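Local coordinates for insecticidal crystal protein Cry7Cal (Bacillus thuringiensis, PDB 5ZI1), which is an insecticidal delta endotoxin active against a migratory locust and, like its relatives, probably binds gut receptors and forms membrane pores, at residues 216-228 with 247-259. Numbering follows the deposited sequence.
Sequences NRFRREMTIMVLD and TELTRQIFTDPIG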
loop_
_atom_site.group_PDB
_atom_site.type_symbol
_atom_site.label_atom_id
_atom_site.label_comp_id
_atom_site.label_asym_id
_atom_site.label_seq_id
_atom_site.Cartn_x
_atom_site.Cartn_y
_atom_site.Cartn_z
ATOM N N ASN A 216 -0.076 -12.581 -9.144
ATOM C CA ASN A 216 0.019 -11.134 -9.043
ATOM C C ASN A 216 -1.328 -10.504 -8.722
ATOM O O ASN A 216 -1.389 -9.487 -8.013
ATOM C CB ASN A 216 0.585 -10.550 -10.327
ATOM C CG ASN A 216 0.789 -9.063 -10.225
ATOM O OD1 ASN A 216 1.654 -8.589 -9.452
ATOM N ND2 ASN A 216 -0.033 -8.297 -10.973
ATOM N N ARG A 217 -2.416 -11.092 -9.212
ATOM C CA ARG A 217 -3.726 -10.526 -8.916
ATOM C C ARG A 217 -4.041 -10.617 -7.430
ATOM O O ARG A 217 -4.676 -9.719 -6.866
ATOM C CB ARG A 217 -4.810 -11.228 -9.726
ATOM C CG ARG A 217 -6.185 -10.646 -9.465
ATOM C CD ARG A 217 -7.277 -11.270 -10.327
ATOM N NE ARG A 217 -7.057 -11.042 -11.753
ATOM C CZ ARG A 217 -6.662 -11.985 -12.600
ATOM N NH1 ARG A 217 -6.486 -11.695 -13.888
ATOM N NH2 ARG A 217 -6.445 -13.222 -12.150
ATOM N N PHE A 218 -3.645 -11.718 -6.792
ATOM C CA PHE A 218 -3.829 -11.847 -5.358
ATOM C C PHE A 218 -3.010 -10.798 -4.623
ATOM O O PHE A 218 -3.529 -10.080 -3.760
ATOM C CB PHE A 218 -3.438 -13.253 -4.937
ATOM C CG PHE A 218 -3.500 -13.496 -3.473
ATOM C CD1 PHE A 218 -4.670 -13.907 -2.872
ATOM C CD2 PHE A 218 -2.360 -13.368 -2.692
ATOM C CE1 PHE A 218 -4.708 -14.162 -1.513
ATOM C CE2 PHE A 218 -2.398 -13.621 -1.347
ATOM C CZ PHE A 218 -3.570 -14.019 -0.751
ATOM N N ARG A 219 -1.736 -10.660 -4.994
ATOM C CA ARG A 219 -0.899 -9.625 -4.394
ATOM C C ARG A 219 -1.528 -8.244 -4.556
ATOM O O ARG A 219 -1.620 -7.478 -3.591
ATOM C CB ARG A 219 0.496 -9.662 -5.014
ATOM C CG ARG A 219 1.316 -8.401 -4.797
ATOM C CD ARG A 219 2.790 -8.648 -5.138
ATOM N NE ARG A 219 2.946 -9.131 -6.508
ATOM C CZ ARG A 219 4.025 -9.776 -6.959
ATOM N NH1 ARG A 219 5.065 -10.016 -6.136
ATOM N NH2 ARG A 219 4.064 -10.193 -8.235
ATOM N N ARG A 220 -1.996 -7.919 -5.765
ATOM C CA ARG A 220 -2.510 -6.573 -6.004
ATOM C C ARG A 220 -3.758 -6.311 -5.181
ATOM O O ARG A 220 -3.830 -5.319 -4.449
ATOM C CB ARG A 220 -2.814 -6.362 -7.483
ATOM C CG ARG A 220 -3.365 -4.987 -7.757
ATOM C CD ARG A 220 -3.580 -4.756 -9.246
ATOM N NE ARG A 220 -4.780 -5.443 -9.718
ATOM C CZ ARG A 220 -4.768 -6.545 -10.461
ATOM N NH1 ARG A 220 -3.613 -7.092 -10.834
ATOM N NH2 ARG A 220 -5.916 -7.092 -10.836
ATOM N N GLU A 221 -4.742 -7.204 -5.265
ATOM C CA GLU A 221 -6.002 -6.974 -4.565
ATOM C C GLU A 221 -5.841 -7.075 -3.044
ATOM O O GLU A 221 -6.439 -6.279 -2.311
ATOM C CB GLU A 221 -7.059 -7.948 -5.073
ATOM C CG GLU A 221 -7.471 -7.683 -6.561
ATOM C CD GLU A 221 -8.760 -8.386 -6.931
ATOM O OE1 GLU A 221 -9.411 -8.930 -6.012
ATOM O OE2 GLU A 221 -9.135 -8.406 -8.134
ATOM N N MET A 222 -5.047 -8.038 -2.548
ATOM C CA MET A 222 -4.908 -8.209 -1.095
ATOM C C MET A 222 -4.016 -7.155 -0.463
ATOM O O MET A 222 -4.135 -6.902 0.743
ATOM C CB MET A 222 -4.371 -9.598 -0.743
ATOM C CG MET A 222 -5.263 -10.705 -1.236
ATOM S SD MET A 222 -6.915 -10.577 -0.533
ATOM C CE MET A 222 -6.565 -11.198 1.135
ATOM N N THR A 223 -3.119 -6.556 -1.247
ATOM C CA THR A 223 -2.456 -5.337 -0.806
ATOM C C THR A 223 -3.487 -4.273 -0.463
ATOM O O THR A 223 -3.438 -3.663 0.620
ATOM C CB THR A 223 -1.502 -4.865 -1.902
ATOM O OG1 THR A 223 -0.461 -5.842 -2.055
ATOM C CG2 THR A 223 -0.882 -3.510 -1.573
ATOM N N ILE A 224 -4.461 -4.078 -1.364
ATOM C CA ILE A 224 -5.517 -3.092 -1.169
ATOM C C ILE A 224 -6.478 -3.525 -0.069
ATOM O O ILE A 224 -6.924 -2.711 0.736
ATOM C CB ILE A 224 -6.272 -2.868 -2.493
ATOM C CG1 ILE A 224 -5.365 -2.226 -3.541
ATOM C CG2 ILE A 224 -7.541 -2.049 -2.263
ATOM C CD1 ILE A 224 -6.048 -2.044 -4.886
ATOM N N MET A 225 -6.876 -4.790 -0.061
ATOM C CA MET A 225 -7.875 -5.230 0.908
ATOM C C MET A 225 -7.286 -5.418 2.303
ATOM O O MET A 225 -7.946 -5.092 3.296
ATOM C CB MET A 225 -8.540 -6.520 0.444
ATOM C CG MET A 225 -9.633 -6.295 -0.610
ATOM S SD MET A 225 -10.554 -7.811 -0.992
ATOM C CE MET A 225 -9.511 -8.483 -2.287
ATOM N N VAL A 226 -6.050 -5.919 2.401
ATOM C CA VAL A 226 -5.509 -6.280 3.705
ATOM C C VAL A 226 -4.262 -5.486 4.087
ATOM O O VAL A 226 -4.259 -4.824 5.125
ATOM C CB VAL A 226 -5.232 -7.786 3.772
ATOM C CG1 VAL A 226 -4.601 -8.148 5.142
ATOM C CG2 VAL A 226 -6.523 -8.535 3.553
ATOM N N LEU A 227 -3.197 -5.544 3.273
ATOM C CA LEU A 227 -1.909 -5.018 3.731
ATOM C C LEU A 227 -1.972 -3.519 4.016
ATOM O O LEU A 227 -1.353 -3.036 4.980
ATOM C CB LEU A 227 -0.806 -5.293 2.715
ATOM C CG LEU A 227 -0.584 -6.723 2.270
ATOM C CD1 LEU A 227 0.676 -6.810 1.382
ATOM C CD2 LEU A 227 -0.511 -7.646 3.500
ATOM N N ASP A 228 -2.708 -2.769 3.187
ATOM C CA ASP A 228 -2.795 -1.325 3.366
ATOM C C ASP A 228 -3.447 -0.950 4.691
ATOM O O ASP A 228 -3.318 0.194 5.128
ATOM C CB ASP A 228 -3.561 -0.691 2.190
ATOM C CG ASP A 228 -2.755 -0.701 0.885
ATOM O OD1 ASP A 228 -1.522 -0.929 0.930
ATOM O OD2 ASP A 228 -3.347 -0.462 -0.202
ATOM N N THR A 247 0.367 9.824 6.918
ATOM C CA THR A 247 1.076 8.624 6.510
ATOM C C THR A 247 0.996 8.407 5.004
ATOM O O THR A 247 0.128 8.956 4.306
ATOM C CB THR A 247 0.508 7.426 7.237
ATOM O OG1 THR A 247 -0.873 7.309 6.877
ATOM C CG2 THR A 247 0.594 7.663 8.737
ATOM N N GLU A 248 1.931 7.591 4.503
ATOM C CA GLU A 248 2.014 7.284 3.081
ATOM C C GLU A 248 2.221 5.787 2.888
ATOM O O GLU A 248 2.948 5.156 3.658
ATOM C CB GLU A 248 3.166 8.037 2.400
ATOM C CG GLU A 248 3.344 9.483 2.836
ATOM C CD GLU A 248 4.348 10.230 1.941
ATOM O OE1 GLU A 248 5.444 9.667 1.675
ATOM O OE2 GLU A 248 4.026 11.363 1.489
ATOM N N LEU A 249 1.589 5.240 1.842
ATOM C CA LEU A 249 1.793 3.868 1.385
ATOM C C LEU A 249 2.716 3.896 0.171
ATOM O O LEU A 249 2.289 4.272 -0.924
ATOM C CB LEU A 249 0.464 3.224 0.996
ATOM C CG LEU A 249 -0.665 3.227 2.006
ATOM C CD1 LEU A 249 -1.984 2.891 1.313
ATOM C CD2 LEU A 249 -0.356 2.233 3.141
ATOM N N THR A 250 3.954 3.463 0.338
ATOM C CA THR A 250 4.941 3.554 -0.728
ATOM C C THR A 250 5.023 2.307 -1.594
ATOM O O THR A 250 5.888 2.243 -2.470
ATOM C CB THR A 250 6.317 3.818 -0.127
ATOM O OG1 THR A 250 6.651 2.735 0.744
ATOM C CG2 THR A 250 6.323 5.121 0.653
ATOM N N ARG A 251 4.196 1.301 -1.341
ATOM C CA ARG A 251 4.317 0.045 -2.066
ATOM C C ARG A 251 3.828 0.206 -3.506
ATOM O O ARG A 251 2.892 0.958 -3.782
ATOM C CB ARG A 251 3.536 -1.060 -1.355
ATOM C CG ARG A 251 2.040 -1.128 -1.628
ATOM C CD ARG A 251 1.305 0.080 -1.106
ATOM N NE ARG A 251 -0.144 0.051 -1.335
ATOM C CZ ARG A 251 -0.751 0.349 -2.487
ATOM N NH1 ARG A 251 -0.047 0.677 -3.570
ATOM N NH2 ARG A 251 -2.074 0.300 -2.554
ATOM N N GLN A 252 4.470 -0.508 -4.423
ATOM C CA GLN A 252 4.117 -0.491 -5.837
ATOM C C GLN A 252 3.406 -1.789 -6.201
ATOM O O GLN A 252 3.913 -2.876 -5.913
ATOM C CB GLN A 252 5.378 -0.316 -6.691
ATOM C CG GLN A 252 5.172 -0.330 -8.225
ATOM C CD GLN A 252 6.486 -0.071 -8.959
ATOM O OE1 GLN A 252 6.699 1.008 -9.510
ATOM N NE2 GLN A 252 7.383 -1.052 -8.935
ATOM N N ILE A 253 2.250 -1.685 -6.855
ATOM C CA ILE A 253 1.539 -2.867 -7.319
ATOM C C ILE A 253 1.336 -2.802 -8.827
ATOM O O ILE A 253 1.372 -1.730 -9.446
ATOM C CB ILE A 253 0.200 -3.048 -6.604
ATOM C CG1 ILE A 253 -0.656 -1.808 -6.750
ATOM C CG2 ILE A 253 0.436 -3.426 -5.121
ATOM C CD1 ILE A 253 -1.856 -1.841 -5.809
ATOM N N PHE A 254 1.117 -3.981 -9.420
ATOM C CA PHE A 254 1.046 -4.133 -10.874
ATOM C C PHE A 254 -0.306 -4.665 -11.305
ATOM O O PHE A 254 -0.806 -5.636 -10.729
ATOM C CB PHE A 254 2.150 -5.053 -11.390
ATOM C CG PHE A 254 3.507 -4.395 -11.381
ATOM C CD1 PHE A 254 4.226 -4.263 -10.177
ATOM C CD2 PHE A 254 4.041 -3.856 -12.554
ATOM C CE1 PHE A 254 5.474 -3.660 -10.150
ATOM C CE2 PHE A 254 5.282 -3.238 -12.539
ATOM C CZ PHE A 254 5.999 -3.124 -11.330
ATOM N N THR A 255 -0.889 -4.007 -12.313
ATOM C CA THR A 255 -2.108 -4.463 -12.966
ATOM C C THR A 255 -1.785 -5.658 -13.863
ATOM O O THR A 255 -0.616 -5.971 -14.125
ATOM C CB THR A 255 -2.752 -3.326 -13.777
ATOM O OG1 THR A 255 -1.753 -2.616 -14.528
ATOM C CG2 THR A 255 -3.495 -2.333 -12.873
ATOM N N ASP A 256 -2.833 -6.345 -14.329
ATOM C CA ASP A 256 -2.616 -7.557 -15.117
ATOM C C ASP A 256 -1.809 -7.240 -16.375
ATOM O O ASP A 256 -1.913 -6.138 -16.930
ATOM C CB ASP A 256 -3.940 -8.205 -15.516
ATOM C CG ASP A 256 -4.734 -8.691 -14.319
ATOM O OD1 ASP A 256 -4.160 -8.732 -13.199
ATOM O OD2 ASP A 256 -5.926 -9.039 -14.499
ATOM N N PRO A 257 -0.979 -8.173 -16.839
ATOM C CA PRO A 257 -0.186 -7.894 -18.047
ATOM C C PRO A 257 -1.086 -7.567 -19.231
ATOM O O PRO A 257 -2.201 -8.083 -19.356
ATOM C CB PRO A 257 0.609 -9.186 -18.260
ATOM C CG PRO A 257 0.709 -9.795 -16.811
ATOM C CD PRO A 257 -0.651 -9.478 -16.227
ATOM N N ILE A 258 -0.607 -6.656 -20.073
ATOM C CA ILE A 258 -1.382 -6.196 -21.236
ATOM C C ILE A 258 -1.057 -7.169 -22.359
ATOM O O ILE A 258 -0.165 -6.958 -23.181
ATOM C CB ILE A 258 -1.058 -4.750 -21.614
ATOM C CG1 ILE A 258 -1.190 -3.800 -20.421
ATOM C CG2 ILE A 258 -1.935 -4.294 -22.771
ATOM C CD1 ILE A 258 -0.703 -2.413 -20.785
ATOM N N GLY A 259 -1.779 -8.284 -22.370
ATOM C CA GLY A 259 -1.601 -9.297 -23.384
ATOM C C GLY A 259 -2.959 -9.801 -23.828
ATOM O O GLY A 259 -3.975 -9.564 -23.172
HETATM O O HOH W 1 1.379 -6.329 -7.905
HETATM O O HOH W 2 -1.951 -10.099 -12.579
HETATM O O HOH W 3 -8.242 -8.582 -12.988
#
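The guanidinium of Arg251 has the methyl CG2 of Thr223 over one face, 3.6 Å from NE, and the carboxylate of Asp228 at its edge. There the two flat groups lie nearly coplanar, 16° apart, in a salt bridge: Arg251 NE donates to Asp228 OD1 and Arg251 NH2 to Asp228 OD2, both at 2.8 Å, the second almost straight and on the syn lone pair. A bend at chi2 (-66°) helps bring both nitrogens side-on to the carboxylate, and His430 also bonds NH2. At the other end of the contact the fit is less flat. Arginine suits position 220 because one planar, multi-donor group can serve a carbonyl and a carboxylate: Arg220 NH1 reaches Phe254 O on a lone pair at 3.2 Å and Asp256 OD1 at 2.9 Å. Arg217 NH1 takes Asp256 OD2 at 2.8 Å, its guanidinium turned 88° to the carboxylate. With an oxygen for each arginine, Asp256 centres a salt-bridge network. Asn216 suits its buried place because its amide works both ways: ND2 donates to Phe254 O at 2.8 Å, while OD1 accepts from Arg219 and, through a water, links to Phe254 N. Between the polar ends, branched Ile253 spreads its methyls over Thr223, Ile224 and the aliphatic part of Arg220. Partly buried ion pairs, probably stabilised by their opposed charges, thus join helix 208-227 of the N-terminal helical domain to strand 252-254 of the following domain in this toxin core of a longer protein.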